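Local atomic coordinates of heavy metal cation tricomponent efflux pump ZneA(CzcA-like) (Cupriavidus metallidurans, PDB entry 4K0J), a protein that probably exports zinc ions across the inner membrane in exchange for protons, as the pump subunit of a tripartite heavy-metal efflux system. Residues M74-F88 against G795-H807. Sequence-based numbering, arbitrary orientation.
Sequences MGVPGMHVMRSKSTF and GETTITREMNKRH
Lys-85 lays its aliphatic stem across two threonine methyls of the neighbouring antiparallel strand: CG is 3.6 Å from Thr-798 CG2 and 3.6 Å from Thr-800 CG2. With CG turned away from its own backbone N (chi1 -161°), the lysine runs alongside Thr-800 and slants over Thr-798. Threonine suits both places, giving the lysine a methyl while its hydroxyl bonds to Gln-703 (from Thr-800) or Glu-704 (from Thr-798). Further along the same face Arg-83 and Glu-802 run parallel off the sheet, their flat ends 39° apart. Glu-802 OE2 rests against the arginine's methylenes, 3.3 Å from Arg-83 CG, and no N-H points at it; Arg-83 NH1 instead reaches Leu-660 O, and Glu-802 OE1 hydrogen-bonds with Tyr-672 OH.

On the opposite face Ser-84, its OG placed between its own backbone N and carbonyl carbon (chi1 57°), is short enough to hydrogen-bond to Arg-801 O of the partner strand, 2.7 Å from OG. That hydroxyl also hydrogen-bonds with Glu-70 OE2, so the two acceptors probably share its one proton. Glu-70 forms a salt bridge with Arg-801 too, tying helix 62-73 to both strands. Reciprocal backbone bonds join Ser-86 and Ile-799. At one end Thr-87 OG1 hydrogen-bonds to Thr-797 O nearly head-on, 2.8 Å away; at the other, Met-803 N bonds to Met-82 O.

Beyond this bond flexible methionines pack between the two segments. Met-803 meets Met-79 tip to tip, CE to CE 3.7 Å, and lies roughly perpendicular to Met-74, with its SD 3.8 Å from Met-74 CE. Strand 79-87 thus lies between strands 90-97 and 788-802 in a six-stranded sheet of the periplasmic porter domain, where sequence-distant strands from the two halves of the RND protomer join, as in AcrB.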
ATOM      1  N   MET C  74       9.419 -14.813 -12.642  1.00 61.91           N
ATOM      2  CA  MET C  74       9.554 -14.058 -13.895  1.00 61.86           C
ATOM      3  C   MET C  74       8.302 -13.224 -14.178  1.00 62.22           C
ATOM      4  O   MET C  74       8.375 -12.168 -14.805  1.00 57.69           O
ATOM      5  CB  MET C  74       9.850 -14.997 -15.072  1.00 53.00           C
ATOM      6  CG  MET C  74       9.978 -14.310 -16.434  1.00 75.68           C
ATOM      7  SD  MET C  74      11.437 -13.259 -16.622  1.00 90.18           S
ATOM      8  CE  MET C  74      11.158 -12.554 -18.245  1.00 55.11           C
ATOM      9  N   GLY C  75       7.163 -13.696 -13.683  1.00 60.27           N
ATOM     10  CA  GLY C  75       5.895 -13.032 -13.909  1.00 58.38           C
ATOM     11  C   GLY C  75       5.506 -11.971 -12.892  1.00 60.10           C
ATOM     12  O   GLY C  75       4.391 -11.455 -12.948  1.00 66.36           O
ATOM     13  N   VAL C  76       6.401 -11.640 -11.963  1.00 55.23           N
ATOM     14  CA  VAL C  76       6.102 -10.563 -11.022  1.00 61.67           C
ATOM     15  C   VAL C  76       5.926  -9.252 -11.774  1.00 66.27           C
ATOM     16  O   VAL C  76       6.660  -8.962 -12.720  1.00 66.43           O
ATOM     17  CB  VAL C  76       7.171 -10.393  -9.910  1.00 57.81           C
ATOM     18  CG1 VAL C  76       7.291 -11.662  -9.087  1.00 57.52           C
ATOM     19  CG2 VAL C  76       8.520  -9.981 -10.494  1.00 54.74           C
ATOM     20  N   PRO C  77       4.922  -8.464 -11.374  1.00 68.10           N
ATOM     21  CA  PRO C  77       4.669  -7.174 -12.014  1.00 70.77           C
ATOM     22  C   PRO C  77       5.821  -6.206 -11.788  1.00 76.74           C
ATOM     23  O   PRO C  77       6.481  -6.259 -10.751  1.00 72.88           O
ATOM     24  CB  PRO C  77       3.416  -6.676 -11.297  1.00 66.38           C
ATOM     25  CG  PRO C  77       3.414  -7.395  -9.997  1.00 57.21           C
ATOM     26  CD  PRO C  77       3.943  -8.749 -10.314  1.00 63.10           C
ATOM     27  N   GLY C  78       6.063  -5.341 -12.765  1.00 83.21           N
ATOM     28  CA  GLY C  78       7.086  -4.321 -12.645  1.00 76.59           C
ATOM     29  C   GLY C  78       8.501  -4.852 -12.764  1.00 66.10           C
ATOM     30  O   GLY C  78       9.460  -4.125 -12.519  1.00 64.39           O
ATOM     31  N   MET C  79       8.636  -6.116 -13.145  1.00 61.41           N
ATOM     32  CA  MET C  79       9.956  -6.712 -13.304  1.00 59.76           C
ATOM     33  C   MET C  79      10.684  -6.110 -14.504  1.00 55.94           C
ATOM     34  O   MET C  79      10.070  -5.825 -15.529  1.00 62.27           O
ATOM     35  CB  MET C  79       9.837  -8.225 -13.471  1.00 59.45           C
ATOM     36  CG  MET C  79      11.167  -8.952 -13.395  1.00 64.85           C
ATOM     37  SD  MET C  79      11.423 -10.100 -14.757  1.00118.33           S
ATOM     38  CE  MET C  79      11.660  -8.962 -16.120  1.00 62.97           C
ATOM     39  N   HIS C  80      11.993  -5.917 -14.375  1.00 51.40           N
ATOM     40  CA  HIS C  80      12.795  -5.371 -15.465  1.00 54.30           C
ATOM     41  C   HIS C  80      13.892  -6.337 -15.886  1.00 53.08           C
ATOM     42  O   HIS C  80      13.932  -6.776 -17.029  1.00 55.61           O
ATOM     43  CB  HIS C  80      13.415  -4.036 -15.068  1.00 66.17           C
ATOM     44  CG  HIS C  80      14.268  -3.426 -16.134  1.00 80.56           C
ATOM     45  ND1 HIS C  80      15.572  -3.037 -15.914  1.00 81.65           N
ATOM     46  CD2 HIS C  80      14.002  -3.137 -17.430  1.00 84.33           C
ATOM     47  CE1 HIS C  80      16.072  -2.533 -17.030  1.00 83.48           C
ATOM     48  NE2 HIS C  80      15.139  -2.581 -17.963  1.00 86.72           N
ATOM     49  N   VAL C  81      14.788  -6.654 -14.956  1.00 57.08           N
ATOM     50  CA  VAL C  81      15.854  -7.615 -15.218  1.00 60.06           C
ATOM     51  C   VAL C  81      15.816  -8.727 -14.182  1.00 56.91           C
ATOM     52  O   VAL C  81      15.697  -8.461 -12.984  1.00 56.27           O
ATOM     53  CB  VAL C  81      17.240  -6.950 -15.179  1.00 67.74           C
ATOM     54  CG1 VAL C  81      18.330  -7.963 -15.475  1.00 67.22           C
ATOM     55  CG2 VAL C  81      17.308  -5.810 -16.172  1.00 78.22           C
ATOM     56  N   MET C  82      15.914  -9.973 -14.638  1.00 49.83           N
ATOM     57  CA  MET C  82      15.901 -11.095 -13.708  1.00 45.62           C
ATOM     58  C   MET C  82      17.121 -11.994 -13.835  1.00 41.99           C
ATOM     59  O   MET C  82      17.298 -12.674 -14.836  1.00 42.88           O
ATOM     60  CB  MET C  82      14.631 -11.920 -13.869  1.00 46.15           C
ATOM     61  CG  MET C  82      14.350 -12.784 -12.664  1.00 43.89           C
ATOM     62  SD  MET C  82      13.367 -14.236 -13.058  1.00 90.85           S
ATOM     63  CE  MET C  82      13.321 -15.013 -11.448  1.00110.66           C
ATOM     64  N   ARG C  83      17.952 -11.992 -12.799  1.00 48.45           N
ATOM     65  CA  ARG C  83      19.161 -12.803 -12.758  1.00 43.79           C
ATOM     66  C   ARG C  83      19.072 -13.833 -11.642  1.00 49.01           C
ATOM     67  O   ARG C  83      18.220 -13.728 -10.765  1.00 66.80           O
ATOM     68  CB  ARG C  83      20.382 -11.909 -12.543  1.00 38.13           C
ATOM     69  CG  ARG C  83      21.015 -11.427 -13.831  1.00 49.73           C
ATOM     70  CD  ARG C  83      20.995  -9.916 -13.950  1.00 54.75           C
ATOM     71  NE  ARG C  83      21.825  -9.273 -12.938  1.00 56.30           N
ATOM     72  CZ  ARG C  83      22.086  -7.972 -12.915  1.00 63.90           C
ATOM     73  NH1 ARG C  83      21.590  -7.179 -13.855  1.00 56.14           N
ATOM     74  NH2 ARG C  83      22.845  -7.466 -11.955  1.00 75.70           N
ATOM     75  N   SER C  84      19.949 -14.828 -11.671  1.00 44.62           N
ATOM     76  CA  SER C  84      19.961 -15.851 -10.629  1.00 47.45           C
ATOM     77  C   SER C  84      21.265 -16.648 -10.608  1.00 44.80           C
ATOM     78  O   SER C  84      21.895 -16.855 -11.645  1.00 39.65           O
ATOM     79  CB  SER C  84      18.771 -16.802 -10.794  1.00 56.11           C
ATOM     80  OG  SER C  84      18.769 -17.410 -12.074  1.00 57.22           O
ATOM     81  N   LYS C  85      21.659 -17.098  -9.421  1.00 47.94           N
ATOM     82  CA  LYS C  85      22.904 -17.836  -9.267  1.00 46.97           C
ATOM     83  C   LYS C  85      22.761 -19.012  -8.312  1.00 47.38           C
ATOM     84  O   LYS C  85      22.270 -18.868  -7.190  1.00 48.68           O
ATOM     85  CB  LYS C  85      24.022 -16.915  -8.797  1.00 30.81           C
ATOM     86  CG  LYS C  85      25.401 -17.473  -9.037  1.00 30.04           C
ATOM     87  CD  LYS C  85      26.469 -16.499  -8.573  1.00 55.56           C
ATOM     88  CE  LYS C  85      26.336 -15.145  -9.258  1.00 44.08           C
ATOM     89  NZ  LYS C  85      27.388 -14.189  -8.808  1.00 31.65           N
ATOM     90  N   SER C  86      23.215 -20.175  -8.767  1.00 53.51           N
ATOM     91  CA  SER C  86      23.024 -21.419  -8.034  1.00 56.95           C
ATOM     92  C   SER C  86      24.353 -22.107  -7.745  1.00 54.97           C
ATOM     93  O   SER C  86      25.229 -22.176  -8.618  1.00 41.79           O
ATOM     94  CB  SER C  86      22.126 -22.345  -8.839  1.00 49.06           C
ATOM     95  OG  SER C  86      21.143 -21.595  -9.534  1.00 37.04           O
ATOM     96  N   THR C  87      24.491 -22.624  -6.525  1.00 30.25           N
ATOM     97  CA  THR C  87      25.778 -23.121  -6.056  1.00 46.80           C
ATOM     98  C   THR C  87      25.715 -23.846  -4.712  1.00 59.06           C
ATOM     99  O   THR C  87      24.665 -23.911  -4.065  1.00 69.29           O
ATOM    100  CB  THR C  87      26.808 -21.972  -5.928  1.00 42.49           C
ATOM    101  OG1 THR C  87      28.021 -22.475  -5.351  1.00 52.43           O
ATOM    102  CG2 THR C  87      26.255 -20.865  -5.046  1.00 36.70           C
ATOM    103  N   PHE C  88      26.864 -24.391  -4.316  1.00 64.31           N
ATOM    104  CA  PHE C  88      27.052 -25.004  -3.007  1.00 68.89           C
ATOM    105  C   PHE C  88      26.575 -24.031  -1.943  1.00 62.37           C
ATOM    106  O   PHE C  88      27.021 -22.881  -1.884  1.00 44.50           O
ATOM    107  CB  PHE C  88      28.534 -25.358  -2.805  1.00 81.04           C
ATOM    108  CG  PHE C  88      28.867 -25.918  -1.439  1.00 74.24           C
ATOM    109  CD1 PHE C  88      28.687 -27.264  -1.161  1.00 64.38           C
ATOM    110  CD2 PHE C  88      29.402 -25.102  -0.448  1.00 63.79           C
ATOM    111  CE1 PHE C  88      29.008 -27.784   0.090  1.00 55.71           C
ATOM    112  CE2 PHE C  88      29.724 -25.616   0.803  1.00 50.13           C
ATOM    113  CZ  PHE C  88      29.526 -26.958   1.070  1.00 47.06           C
ATOM    114  N   GLY C 795      32.537 -31.153 -11.109  1.00 30.42           N
ATOM    115  CA  GLY C 795      31.203 -30.583 -11.195  1.00 29.48           C
ATOM    116  C   GLY C 795      31.261 -29.072 -11.304  1.00 29.85           C
ATOM    117  O   GLY C 795      32.301 -28.481 -11.064  1.00 29.59           O
ATOM    118  N   GLU C 796      30.154 -28.435 -11.663  1.00 30.48           N
ATOM    119  CA  GLU C 796      30.156 -26.982 -11.806  1.00 30.87           C
ATOM    120  C   GLU C 796      30.110 -26.283 -10.449  1.00 31.41           C
ATOM    121  O   GLU C 796      29.468 -26.759  -9.522  1.00 33.32           O
ATOM    122  CB  GLU C 796      29.007 -26.517 -12.702  1.00 31.34           C
ATOM    123  CG  GLU C 796      29.127 -25.064 -13.149  1.00 61.48           C
ATOM    124  CD  GLU C 796      30.328 -24.821 -14.056  1.00 54.51           C
ATOM    125  OE1 GLU C 796      31.131 -23.908 -13.753  1.00 40.26           O
ATOM    126  OE2 GLU C 796      30.462 -25.542 -15.071  1.00 49.40           O
ATOM    127  N   THR C 797      30.800 -25.154 -10.338  1.00 29.55           N
ATOM    128  CA  THR C 797      30.890 -24.432  -9.074  1.00 28.38           C
ATOM    129  C   THR C 797      29.733 -23.457  -8.919  1.00 45.79           C
ATOM    130  O   THR C 797      29.195 -23.283  -7.819  1.00 30.99           O
ATOM    131  CB  THR C 797      32.208 -23.639  -8.967  1.00 27.42           C
ATOM    132  OG1 THR C 797      33.315 -24.516  -9.180  1.00 28.29           O
ATOM    133  CG2 THR C 797      32.343 -23.019  -7.599  1.00 26.35           C
ATOM    134  N   THR C 798      29.354 -22.834 -10.033  1.00 52.78           N
ATOM    135  CA  THR C 798      28.348 -21.779 -10.043  1.00 44.96           C
ATOM    136  C   THR C 798      27.590 -21.749 -11.366  1.00 42.30           C
ATOM    137  O   THR C 798      28.199 -21.743 -12.433  1.00 52.07           O
ATOM    138  CB  THR C 798      29.002 -20.410  -9.801  1.00 46.54           C
ATOM    139  OG1 THR C 798      29.147 -20.196  -8.392  1.00 52.35           O
ATOM    140  CG2 THR C 798      28.160 -19.299 -10.380  1.00 52.14           C
ATOM    141  N   ILE C 799      26.262 -21.741 -11.293  1.00 45.17           N
ATOM    142  CA  ILE C 799      25.423 -21.667 -12.488  1.00 41.30           C
ATOM    143  C   ILE C 799      24.625 -20.370 -12.490  1.00 41.80           C
ATOM    144  O   ILE C 799      23.790 -20.155 -11.616  1.00 51.14           O
ATOM    145  CB  ILE C 799      24.435 -22.839 -12.557  1.00 34.90           C
ATOM    146  CG1 ILE C 799      25.181 -24.173 -12.479  1.00 34.69           C
ATOM    147  CG2 ILE C 799      23.607 -22.750 -13.824  1.00 47.53           C
ATOM    148  CD1 ILE C 799      24.314 -25.326 -12.030  1.00 35.55           C
ATOM    149  N   THR C 800      24.880 -19.509 -13.469  1.00 34.51           N
ATOM    150  CA  THR C 800      24.204 -18.216 -13.523  1.00 38.85           C
ATOM    151  C   THR C 800      23.197 -18.138 -14.669  1.00 45.98           C
ATOM    152  O   THR C 800      23.572 -18.165 -15.841  1.00 53.93           O
ATOM    153  CB  THR C 800      25.206 -17.038 -13.640  1.00 49.56           C
ATOM    154  OG1 THR C 800      25.840 -17.057 -14.924  1.00 58.63           O
ATOM    155  CG2 THR C 800      26.269 -17.124 -12.564  1.00 32.36           C
ATOM    156  N   ARG C 801      21.917 -18.035 -14.324  1.00 52.87           N
ATOM    157  CA  ARG C 801      20.861 -17.928 -15.330  1.00 56.51           C
ATOM    158  C   ARG C 801      20.218 -16.539 -15.319  1.00 77.90           C
ATOM    159  O   ARG C 801      19.715 -16.083 -14.289  1.00 79.52           O
ATOM    160  CB  ARG C 801      19.804 -19.017 -15.126  1.00 46.37           C
ATOM    161  CG  ARG C 801      19.633 -19.941 -16.322  1.00 57.43           C
ATOM    162  CD  ARG C 801      18.648 -21.068 -16.041  1.00 65.60           C
ATOM    163  NE  ARG C 801      17.258 -20.616 -15.996  1.00 82.28           N
ATOM    164  CZ  ARG C 801      16.378 -20.784 -16.981  1.00 83.80           C
ATOM    165  NH1 ARG C 801      16.738 -21.396 -18.102  1.00 91.38           N
ATOM    166  NH2 ARG C 801      15.134 -20.341 -16.844  1.00 69.78           N
ATOM    167  N   GLU C 802      20.251 -15.872 -16.470  1.00 86.75           N
ATOM    168  CA  GLU C 802      19.689 -14.527 -16.607  1.00 87.13           C
ATOM    169  C   GLU C 802      18.703 -14.457 -17.760  1.00 86.52           C
ATOM    170  O   GLU C 802      19.053 -14.777 -18.897  1.00 98.40           O
ATOM    171  CB  GLU C 802      20.795 -13.498 -16.831  1.00 85.34           C
ATOM    172  CG  GLU C 802      20.312 -12.204 -17.468  1.00 83.19           C
ATOM    173  CD  GLU C 802      21.440 -11.227 -17.723  1.00 86.99           C
ATOM    174  OE1 GLU C 802      21.477 -10.637 -18.825  1.00 90.81           O
ATOM    175  OE2 GLU C 802      22.288 -11.051 -16.821  1.00 79.90           O
ATOM    176  N   MET C 803      17.483 -14.019 -17.463  1.00 81.68           N
ATOM    177  CA  MET C 803      16.402 -13.986 -18.445  1.00 85.66           C
ATOM    178  C   MET C 803      16.181 -15.363 -19.052  1.00 83.63           C
ATOM    179  O   MET C 803      15.955 -15.493 -20.257  1.00 79.82           O
ATOM    180  CB  MET C 803      16.684 -12.962 -19.546  1.00 94.23           C
ATOM    181  CG  MET C 803      16.419 -11.534 -19.132  1.00 98.60           C
ATOM    182  SD  MET C 803      14.753 -11.350 -18.480  1.00 81.95           S
ATOM    183  CE  MET C 803      14.717  -9.600 -18.149  1.00 63.04           C
ATOM    184  N   ASN C 804      16.268 -16.386 -18.203  1.00 81.18           N
ATOM    185  CA  ASN C 804      16.048 -17.771 -18.606  1.00 71.14           C
ATOM    186  C   ASN C 804      17.052 -18.243 -19.645  1.00 64.84           C
ATOM    187  O   ASN C 804      16.718 -18.978 -20.573  1.00 74.56           O
ATOM    188  CB  ASN C 804      14.614 -17.957 -19.085  1.00 74.14           C
ATOM    189  CG  ASN C 804      13.629 -17.203 -18.227  1.00 72.93           C
ATOM    190  OD1 ASN C 804      12.842 -16.401 -18.725  1.00 80.24           O
ATOM    191  ND2 ASN C 804      13.689 -17.433 -16.922  1.00 50.14           N
ATOM    192  N   LYS C 805      18.291 -17.806 -19.469  1.00 64.86           N
ATOM    193  CA  LYS C 805      19.387 -18.179 -20.346  1.00 67.18           C
ATOM    194  C   LYS C 805      20.635 -18.458 -19.515  1.00 61.67           C
ATOM    195  O   LYS C 805      21.056 -17.624 -18.707  1.00 61.19           O
ATOM    196  CB  LYS C 805      19.675 -17.053 -21.342  1.00 81.97           C
ATOM    197  CG  LYS C 805      18.493 -16.653 -22.222  1.00 92.03           C
ATOM    198  CD  LYS C 805      18.812 -15.403 -23.028  1.00 94.43           C
ATOM    199  CE  LYS C 805      17.652 -15.004 -23.922  1.00101.57           C
ATOM    200  NZ  LYS C 805      17.957 -13.761 -24.683  1.00109.23           N
ATOM    201  N   ARG C 806      21.216 -19.637 -19.702  1.00 61.19           N
ATOM    202  CA  ARG C 806      22.486 -19.966 -19.075  1.00 60.85           C
ATOM    203  C   ARG C 806      23.572 -19.138 -19.756  1.00 74.16           C
ATOM    204  O   ARG C 806      23.725 -19.200 -20.977  1.00 87.60           O
ATOM    205  CB  ARG C 806      22.788 -21.452 -19.253  1.00 62.97           C
ATOM    206  CG  ARG C 806      21.560 -22.339 -19.285  1.00 77.81           C
ATOM    207  CD  ARG C 806      21.194 -22.852 -17.904  1.00 85.38           C
ATOM    208  NE  ARG C 806      22.029 -23.979 -17.505  1.00 87.04           N
ATOM    209  CZ  ARG C 806      21.777 -25.241 -17.833  1.00 92.51           C
ATOM    210  NH1 ARG C 806      20.710 -25.536 -18.562  1.00 93.32           N
ATOM    211  NH2 ARG C 806      22.587 -26.207 -17.431  1.00 96.47           N
ATOM    212  N   HIS C 807      24.319 -18.357 -18.983  1.00 40.83           N
ATOM    213  CA  HIS C 807      25.383 -17.548 -19.568  1.00 40.60           C
ATOM    214  C   HIS C 807      26.640 -17.528 -18.706  1.00 38.56           C
ATOM    215  O   HIS C 807      26.602 -17.847 -17.522  1.00 37.22           O
ATOM    216  CB  HIS C 807      24.896 -16.116 -19.839  1.00 43.14           C
ATOM    217  CG  HIS C 807      24.828 -15.253 -18.616  1.00 47.09           C
ATOM    218  ND1 HIS C 807      23.861 -15.406 -17.645  1.00 39.56           N
ATOM    219  CD2 HIS C 807      25.608 -14.223 -18.208  1.00 46.00           C
ATOM    220  CE1 HIS C 807      24.053 -14.513 -16.691  1.00 46.21           C
ATOM    221  NE2 HIS C 807      25.106 -13.783 -17.008  1.00 37.94           N
TER